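Local coordinates for protein unsaturated glucuronyl hydrolase (PDB 2ZZR) that hydrolyses unsaturated disaccharides of chondroitin, hyaluronan and heparin, releasing the unsaturated uronic acid from their non-reducing end, at residues D303-T309 against N375-Y381; A310-H315 against M335-L339. All blocks are in the same frame, centred on the assembly; numbering follows the deposited sequence. Where two conformers were deposited one is given.

In the fold
Both contacts use helix 304-318, and their centres lie about 12 Å apart. Its N-cap and first turns, D303-T309, run alongside the start of helix 376-390 in contact 1; its later turns, at A310-H315, meet helix 328-346 in contact 2, which is nested along the chain inside the loop closed by contact 1. The two join directly where Y381 O packs on C312 SG and where T307 meets M338. Contact 1 sits about 8 Å from the chain centre, close to R246 and W250, which probably bind substrate, whereas contact 2 lies about 13 Å from that centre. The shared helix thus packs on two others, its start nearer R246 and its later turns farther from it.

Contact 1: D303-T309 against N375-Y381; sequences DTSATAT and NIWGDYY
S305 presses its CB against the CA of G378, 3.5 Å away, and turns OG toward the indole of W377. Here OG sits between its own backbone N and carbonyl carbon (chi1 74°), a position that serves two partners at once. S305 OG donates to D303 OD2 at 2.7 Å, on the syn side of the carboxylate. W377 NE1 gives S305 OG a weak bond of 3.1 Å, bent to 132° at the hydrogen. The same D303 oxygen caps the helix by accepting weakly from S305 N. D303 OD1 makes a salt bridge with R246, a probable substrate-binding residue, which would place D303, with the serine and indole behind it, in the second shell of that site.

Two helix starts meet here in the alpha barrel of glycoside hydrolase family 88, the axes of the two short helical segments 8.2 Å apart and inclined at 32°. With no side chain on G378, the backbones close to 3.9 Å between S305 CA and G378 CA. Farther along, A308 CB rests against Y381 CB at 4.0 Å.

T309 reaches the tyrosine ring obliquely, OG1 lying 3.4 Å from Y381 CD2. Standing beside its backbone N, T309 OG1 donates to S305 O at 2.7 Å; T309 N approaches the same carbonyl from the opposite face. The Y381 side chain also touches W250, likewise a probable substrate-binding residue.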
ATOM      1  N   ASP A 303      -6.093  12.879   2.323  1.00 17.02           N
ATOM      2  CA  ASP A 303      -6.096  11.433   2.211  1.00 16.17           C
ATOM      3  C   ASP A 303      -4.975  10.888   3.082  1.00 16.13           C
ATOM      4  O   ASP A 303      -3.837  10.746   2.629  1.00 15.93           O
ATOM      5  CB  ASP A 303      -5.947  10.936   0.775  1.00 15.89           C
ATOM      6  CG  ASP A 303      -5.956   9.410   0.691  1.00 15.06           C
ATOM      7  OD1 ASP A 303      -5.410   8.862  -0.284  1.00 14.03           O
ATOM      8  OD2 ASP A 303      -6.486   8.760   1.624  1.00 15.17           O
ATOM      9  N   THR A 304      -5.320  10.579   4.329  1.00 15.59           N
ATOM     10  CA  THR A 304      -4.356  10.060   5.297  1.00 15.43           C
ATOM     11  C   THR A 304      -3.787   8.711   4.863  1.00 14.94           C
ATOM     12  O   THR A 304      -2.658   8.376   5.229  1.00 14.57           O
ATOM     13  CB  THR A 304      -4.975   9.917   6.693  1.00 15.55           C
ATOM     14  OG1 THR A 304      -6.191   9.167   6.600  1.00 15.40           O
ATOM     15  CG2 THR A 304      -5.270  11.285   7.294  1.00 16.09           C
ATOM     16  N   SER A 305      -4.550   7.938   4.084  1.00 14.36           N
ATOM     17  CA  SER A 305      -4.072   6.615   3.653  1.00 14.11           C
ATOM     18  C   SER A 305      -2.839   6.731   2.756  1.00 14.24           C
ATOM     19  O   SER A 305      -1.976   5.861   2.781  1.00 13.87           O
ATOM     20  CB  SER A 305      -5.170   5.781   2.976  1.00 14.27           C
ATOM     21  OG  SER A 305      -5.475   6.240   1.666  1.00 13.65           O
ATOM     22  N   ALA A 306      -2.767   7.812   1.978  1.00 13.82           N
ATOM     23  CA  ALA A 306      -1.610   8.069   1.116  1.00 14.07           C
ATOM     24  C   ALA A 306      -0.381   8.341   1.974  1.00 13.88           C
ATOM     25  O   ALA A 306       0.712   7.849   1.692  1.00 14.29           O
ATOM     26  CB  ALA A 306      -1.884   9.247   0.191  1.00 14.00           C
ATOM     27  N   THR A 307      -0.576   9.115   3.038  1.00 13.58           N
ATOM     28  CA  THR A 307       0.512   9.470   3.940  1.00 13.25           C
ATOM     29  C   THR A 307       0.984   8.248   4.751  1.00 13.00           C
ATOM     30  O   THR A 307       2.195   8.029   4.891  1.00 12.88           O
ATOM     31  CB  THR A 307       0.117  10.687   4.819  1.00 13.18           C
ATOM     32  OG1 THR A 307      -0.072  11.826   3.962  1.00 13.74           O
ATOM     33  CG2 THR A 307       1.214  11.022   5.829  1.00 13.75           C
ATOM     34  N   ALA A 308       0.044   7.437   5.238  1.00 12.46           N
ATOM     35  CA  ALA A 308       0.401   6.203   5.948  1.00 12.38           C
ATOM     36  C   ALA A 308       1.243   5.272   5.067  1.00 12.37           C
ATOM     37  O   ALA A 308       2.268   4.742   5.505  1.00 11.96           O
ATOM     38  CB  ALA A 308      -0.839   5.481   6.435  1.00 12.64           C
ATOM     39  N   THR A 309       0.812   5.108   3.819  1.00 12.17           N
ATOM     40  CA  THR A 309       1.510   4.266   2.837  1.00 11.97           C
ATOM     41  C   THR A 309       2.921   4.799   2.540  1.00 12.02           C
ATOM     42  O   THR A 309       3.889   4.023   2.494  1.00 11.96           O
ATOM     43  CB  THR A 309       0.662   4.145   1.544  1.00 12.21           C
ATOM     44  OG1 THR A 309      -0.636   3.648   1.897  1.00 12.51           O
ATOM     45  CG2 THR A 309       1.292   3.182   0.544  1.00 12.16           C
ATOM     46  N   ASN A 375     -10.611   4.406   5.883  1.00 15.85           N
ATOM     47  CA  ASN A 375     -10.595   3.264   4.976  1.00 15.32           C
ATOM     48  C   ASN A 375      -9.648   2.187   5.491  1.00 15.16           C
ATOM     49  O   ASN A 375      -8.754   2.467   6.303  1.00 14.91           O
ATOM     50  CB  ASN A 375     -10.330   3.668   3.511  1.00 15.30           C
ATOM     51  CG  ASN A 375      -9.040   4.462   3.327  1.00 15.52           C
ATOM     52  OD1 ASN A 375      -9.043   5.579   2.799  1.00 16.55           O
ATOM     53  ND2 ASN A 375      -7.933   3.878   3.741  1.00 14.51           N
ATOM     54  N   ILE A 376      -9.872   0.957   5.050  1.00 14.70           N
ATOM     55  CA  ILE A 376      -9.220  -0.182   5.692  1.00 14.14           C
ATOM     56  C   ILE A 376      -7.734  -0.316   5.335  1.00 14.09           C
ATOM     57  O   ILE A 376      -6.942  -0.784   6.159  1.00 13.49           O
ATOM     58  CB  ILE A 376     -10.016  -1.502   5.495  1.00 14.28           C
ATOM     59  CG1 ILE A 376      -9.521  -2.609   6.444  1.00 14.61           C
ATOM     60  CG2 ILE A 376     -10.020  -1.946   4.021  1.00 13.63           C
ATOM     61  CD1 ILE A 376      -9.595  -2.228   7.937  1.00 14.35           C
ATOM     62  N   TRP A 377      -7.352   0.104   4.129  1.00 13.71           N
ATOM     63  CA  TRP A 377      -5.919   0.096   3.778  1.00 13.30           C
ATOM     64  C   TRP A 377      -5.155   1.202   4.522  1.00 13.34           C
ATOM     65  O   TRP A 377      -4.011   1.005   4.935  1.00 12.87           O
ATOM     66  CB  TRP A 377      -5.694   0.173   2.254  1.00 13.27           C
ATOM     67  CG  TRP A 377      -6.293   1.387   1.629  1.00 13.02           C
ATOM     68  CD1 TRP A 377      -5.668   2.574   1.369  1.00 12.98           C
ATOM     69  CD2 TRP A 377      -7.647   1.539   1.190  1.00 13.23           C
ATOM     70  NE1 TRP A 377      -6.557   3.461   0.794  1.00 13.65           N
ATOM     71  CE2 TRP A 377      -7.776   2.847   0.671  1.00 13.27           C
ATOM     72  CE3 TRP A 377      -8.767   0.693   1.187  1.00 13.97           C
ATOM     73  CZ2 TRP A 377      -8.982   3.332   0.152  1.00 13.71           C
ATOM     74  CZ3 TRP A 377      -9.966   1.177   0.673  1.00 13.40           C
ATOM     75  CH2 TRP A 377     -10.061   2.486   0.171  1.00 13.21           C
ATOM     76  N   GLY A 378      -5.797   2.354   4.707  1.00 12.78           N
ATOM     77  CA  GLY A 378      -5.226   3.433   5.514  1.00 12.89           C
ATOM     78  C   GLY A 378      -5.031   2.986   6.952  1.00 13.07           C
ATOM     79  O   GLY A 378      -3.987   3.249   7.552  1.00 12.80           O
ATOM     80  N   ASP A 379      -6.028   2.292   7.499  1.00 13.10           N
ATOM     81  CA  ASP A 379      -5.910   1.705   8.839  1.00 13.39           C
ATOM     82  C   ASP A 379      -4.743   0.729   8.896  1.00 13.66           C
ATOM     83  O   ASP A 379      -3.922   0.782   9.821  1.00 13.78           O
ATOM     84  CB  ASP A 379      -7.187   0.956   9.215  1.00 13.63           C
ATOM     85  CG  ASP A 379      -8.332   1.883   9.576  1.00 13.63           C
ATOM     86  OD1 ASP A 379      -8.176   3.123   9.501  1.00 13.48           O
ATOM     87  OD2 ASP A 379      -9.403   1.352   9.944  1.00 15.35           O
ATOM     88  N   TYR A 380      -4.682  -0.152   7.897  1.00 13.27           N
ATOM     89  CA  TYR A 380      -3.638  -1.156   7.830  1.00 13.27           C
ATOM     90  C   TYR A 380      -2.231  -0.526   7.770  1.00 13.19           C
ATOM     91  O   TYR A 380      -1.355  -0.892   8.564  1.00 12.96           O
ATOM     92  CB  TYR A 380      -3.834  -2.161   6.670  1.00 13.09           C
ATOM     93  CG  TYR A 380      -2.609  -3.029   6.598  1.00 13.00           C
ATOM     94  CD1 TYR A 380      -1.557  -2.697   5.751  1.00 11.63           C
ATOM     95  CD2 TYR A 380      -2.445  -4.109   7.469  1.00 13.51           C
ATOM     96  CE1 TYR A 380      -0.391  -3.437   5.733  1.00 12.71           C
ATOM     97  CE2 TYR A 380      -1.276  -4.866   7.456  1.00 14.12           C
ATOM     98  CZ  TYR A 380      -0.251  -4.512   6.587  1.00 13.83           C
ATOM     99  OH  TYR A 380       0.924  -5.214   6.550  1.00 13.62           O
ATOM    100  N   TYR A 381      -2.011   0.399   6.833  1.00 12.73           N
ATOM    101  CA  TYR A 381      -0.670   0.980   6.669  1.00 12.85           C
ATOM    102  C   TYR A 381      -0.264   1.892   7.833  1.00 13.14           C
ATOM    103  O   TYR A 381       0.922   1.997   8.167  1.00 13.05           O
ATOM    104  CB  TYR A 381      -0.511   1.668   5.304  1.00 12.60           C
ATOM    105  CG  TYR A 381      -0.506   0.673   4.161  1.00 12.51           C
ATOM    106  CD1 TYR A 381       0.516  -0.273   4.039  1.00 12.09           C
ATOM    107  CD2 TYR A 381      -1.523   0.678   3.197  1.00 12.48           C
ATOM    108  CE1 TYR A 381       0.519  -1.201   3.000  1.00 11.57           C
ATOM    109  CE2 TYR A 381      -1.522  -0.238   2.156  1.00 11.65           C
ATOM    110  CZ  TYR A 381      -0.503  -1.164   2.057  1.00 12.61           C
ATOM    111  OH  TYR A 381      -0.511  -2.071   1.034  1.00 12.31           O
TER

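Contact 2: A310-H315 against M335-L339; sequences AVCGIH and MHTML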
ATOM      1  N   ALA A 310       3.040   6.114   2.372  1.00 11.61           N
ATOM      2  CA  ALA A 310       4.343   6.749   2.136  1.00 11.86           C
ATOM      3  C   ALA A 310       5.301   6.575   3.319  1.00 11.84           C
ATOM      4  O   ALA A 310       6.508   6.383   3.126  1.00 11.47           O
ATOM      5  CB  ALA A 310       4.175   8.231   1.792  1.00 11.93           C
ATOM      6  N   VAL A 311       4.766   6.640   4.537  1.00 11.79           N
ATOM      7  CA  VAL A 311       5.591   6.414   5.728  1.00 11.73           C
ATOM      8  C   VAL A 311       6.211   5.012   5.679  1.00 11.56           C
ATOM      9  O   VAL A 311       7.420   4.865   5.889  1.00 11.59           O
ATOM     10  CB  VAL A 311       4.817   6.656   7.051  1.00 11.87           C
ATOM     11  CG1 VAL A 311       5.602   6.086   8.247  1.00 11.57           C
ATOM     12  CG2 VAL A 311       4.565   8.154   7.259  1.00 12.04           C
ATOM     13  N   CYS A 312       5.397   3.995   5.396  1.00 11.45           N
ATOM     14  CA  CYS A 312       5.898   2.614   5.273  1.00 11.37           C
ATOM     15  C   CYS A 312       6.988   2.507   4.208  1.00 11.44           C
ATOM     16  O   CYS A 312       8.019   1.851   4.431  1.00 10.94           O
ATOM     17  CB  CYS A 312       4.759   1.636   4.965  1.00 11.50           C
ATOM     18  SG  CYS A 312       3.552   1.503   6.298  1.00 12.41           S
ATOM     19  N   GLY A 313       6.761   3.168   3.070  1.00 11.48           N
ATOM     20  CA  GLY A 313       7.718   3.160   1.955  1.00 11.43           C
ATOM     21  C   GLY A 313       9.052   3.793   2.314  1.00 11.42           C
ATOM     22  O   GLY A 313      10.113   3.257   1.989  1.00 11.55           O
ATOM     23  N   ILE A 314       8.998   4.939   2.977  1.00 10.92           N
ATOM     24  CA  ILE A 314      10.213   5.636   3.397  1.00 11.10           C
ATOM     25  C   ILE A 314      10.962   4.772   4.425  1.00 10.81           C
ATOM     26  O   ILE A 314      12.180   4.582   4.325  1.00 10.79           O
ATOM     27  CB  ILE A 314       9.895   7.047   3.965  1.00 11.11           C
ATOM     28  CG1 ILE A 314       9.330   7.956   2.859  1.00 11.03           C
ATOM     29  CG2 ILE A 314      11.149   7.685   4.581  1.00 11.20           C
ATOM     30  CD1 ILE A 314       8.728   9.252   3.385  1.00 11.80           C
ATOM     31  N   HIS A 315      10.223   4.229   5.393  1.00 10.78           N
ATOM     32  CA  HIS A 315      10.816   3.358   6.407  1.00 10.84           C
ATOM     33  C   HIS A 315      11.549   2.181   5.759  1.00 10.99           C
ATOM     34  O   HIS A 315      12.694   1.868   6.120  1.00 10.39           O
ATOM     35  CB  HIS A 315       9.741   2.853   7.380  1.00 11.19           C
ATOM     36  CG  HIS A 315      10.288   1.985   8.472  1.00 11.06           C
ATOM     37  ND1 HIS A 315      10.679   2.480   9.697  1.00 14.09           N
ATOM     38  CD2 HIS A 315      10.520   0.654   8.511  1.00  9.20           C
ATOM     39  CE1 HIS A 315      11.128   1.487  10.446  1.00 11.58           C
ATOM     40  NE2 HIS A 315      11.044   0.369   9.748  1.00 14.21           N
ATOM     41  N   MET A 335       9.648  10.959   7.765  1.00 14.24           N
ATOM     42  CA  MET A 335       8.696   9.905   8.133  1.00 14.43           C
ATOM     43  C   MET A 335       8.226  10.016   9.589  1.00 14.56           C
ATOM     44  O   MET A 335       7.070   9.731   9.886  1.00 14.47           O
ATOM     45  CB  MET A 335       9.227   8.506   7.797  1.00 14.48           C
ATOM     46  CG  MET A 335      10.396   8.039   8.627  1.00 14.69           C
ATOM     47  SD  MET A 335      10.761   6.316   8.281  1.00 14.46           S
ATOM     48  CE  MET A 335      12.049   6.066   9.517  1.00 14.25           C
ATOM     49  N   HIS A 336       9.114  10.449  10.481  1.00 15.10           N
ATOM     50  CA  HIS A 336       8.743  10.726  11.873  1.00 15.74           C
ATOM     51  C   HIS A 336       7.706  11.848  11.991  1.00 16.19           C
ATOM     52  O   HIS A 336       6.740  11.708  12.749  1.00 16.44           O
ATOM     53  CB  HIS A 336       9.977  11.063  12.710  1.00 15.76           C
ATOM     54  CG  HIS A 336      10.661   9.864  13.287  1.00 15.78           C
ATOM     55  ND1 HIS A 336      11.512   9.064  12.557  1.00 17.30           N
ATOM     56  CD2 HIS A 336      10.623   9.334  14.533  1.00 15.87           C
ATOM     57  CE1 HIS A 336      11.977   8.097  13.330  1.00 14.78           C
ATOM     58  NE2 HIS A 336      11.455   8.241  14.534  1.00 17.83           N
ATOM     59  N   THR A 337       7.913  12.941  11.249  1.00 16.63           N
ATOM     60  CA  THR A 337       6.995  14.081  11.275  0.50 17.07           C
ATOM     61  C   THR A 337       5.615  13.685  10.749  1.00 17.28           C
ATOM     62  O   THR A 337       4.590  14.036  11.345  1.00 17.24           O
ATOM     63  CB  THR A 337       7.530  15.269  10.444  0.50 17.21           C
ATOM     64  OG1 THR A 337       8.915  15.480  10.739  0.50 18.48           O
ATOM     65  CG2 THR A 337       6.753  16.539  10.761  0.50 17.04           C
ATOM     66  N   MET A 338       5.605  12.953   9.637  1.00 16.89           N
ATOM     67  CA  MET A 338       4.376  12.497   8.994  1.00 17.08           C
ATOM     68  C   MET A 338       3.605  11.547   9.908  1.00 16.88           C
ATOM     69  O   MET A 338       2.401  11.711  10.114  1.00 16.77           O
ATOM     70  CB  MET A 338       4.702  11.832   7.654  1.00 16.48           C
ATOM     71  CG  MET A 338       5.337  12.787   6.629  1.00 17.11           C
ATOM     72  SD  MET A 338       6.263  11.917   5.338  1.00 18.71           S
ATOM     73  CE  MET A 338       4.908  11.393   4.301  1.00 17.18           C
ATOM     74  N   LEU A 339       4.307  10.564  10.473  1.00 16.56           N
ATOM     75  CA  LEU A 339       3.671   9.620  11.380  1.00 16.49           C
ATOM     76  C   LEU A 339       3.185  10.311  12.658  1.00 17.17           C
ATOM     77  O   LEU A 339       2.103   9.993  13.162  1.00 17.16           O
ATOM     78  CB  LEU A 339       4.601   8.443  11.698  1.00 16.24           C
ATOM     79  CG  LEU A 339       4.019   7.258  12.487  1.00 15.70           C
ATOM     80  CD1 LEU A 339       2.715   6.698  11.883  1.00 15.12           C
ATOM     81  CD2 LEU A 339       5.059   6.158  12.622  1.00 16.30           C
TER
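M335 and I314 meet through aliphatic carbons, with I314 CG2 3.8 Å from M335 CB and the two side chains sliding past each other in opposite directions. V311 sets CG2 against M338 CB at 3.7 Å, while its CG1 faces L339 CB at 4.3 Å, so the valine wedges between M335, M338 and L339. M338 bends at its last torsion (chi3 79°), bringing CE to A310 CB at 4.1 Å; its sulfur lies beside I314 CD1, where the two side chains cross at about a right angle.

Sulfur makes the other kind of contact. M335 places CG between its backbone N and carbonyl carbon (chi1 69°) and then runs extended, carrying SD to 3.5 Å from H315 CA. This is a Met-aromatic contact as well: M335 SD lies 5.0 Å from the centroid of the H315 imidazole, at the ring's edge. The terminal CE of M335 continues to H315 ND1, 3.8 Å away, and the imidazole also meets the ring of F389 on helix 376-390.

From helix 265-280, F278 touches both A310 and M338, and T275 touches I314. The axes of the two short helical segments run 9.6 Å apart and nearly antiparallel, at 156°: a helical hairpin of two consecutive antiparallel helices, as in the (alpha/alpha)6 barrel of this six-hairpin clan.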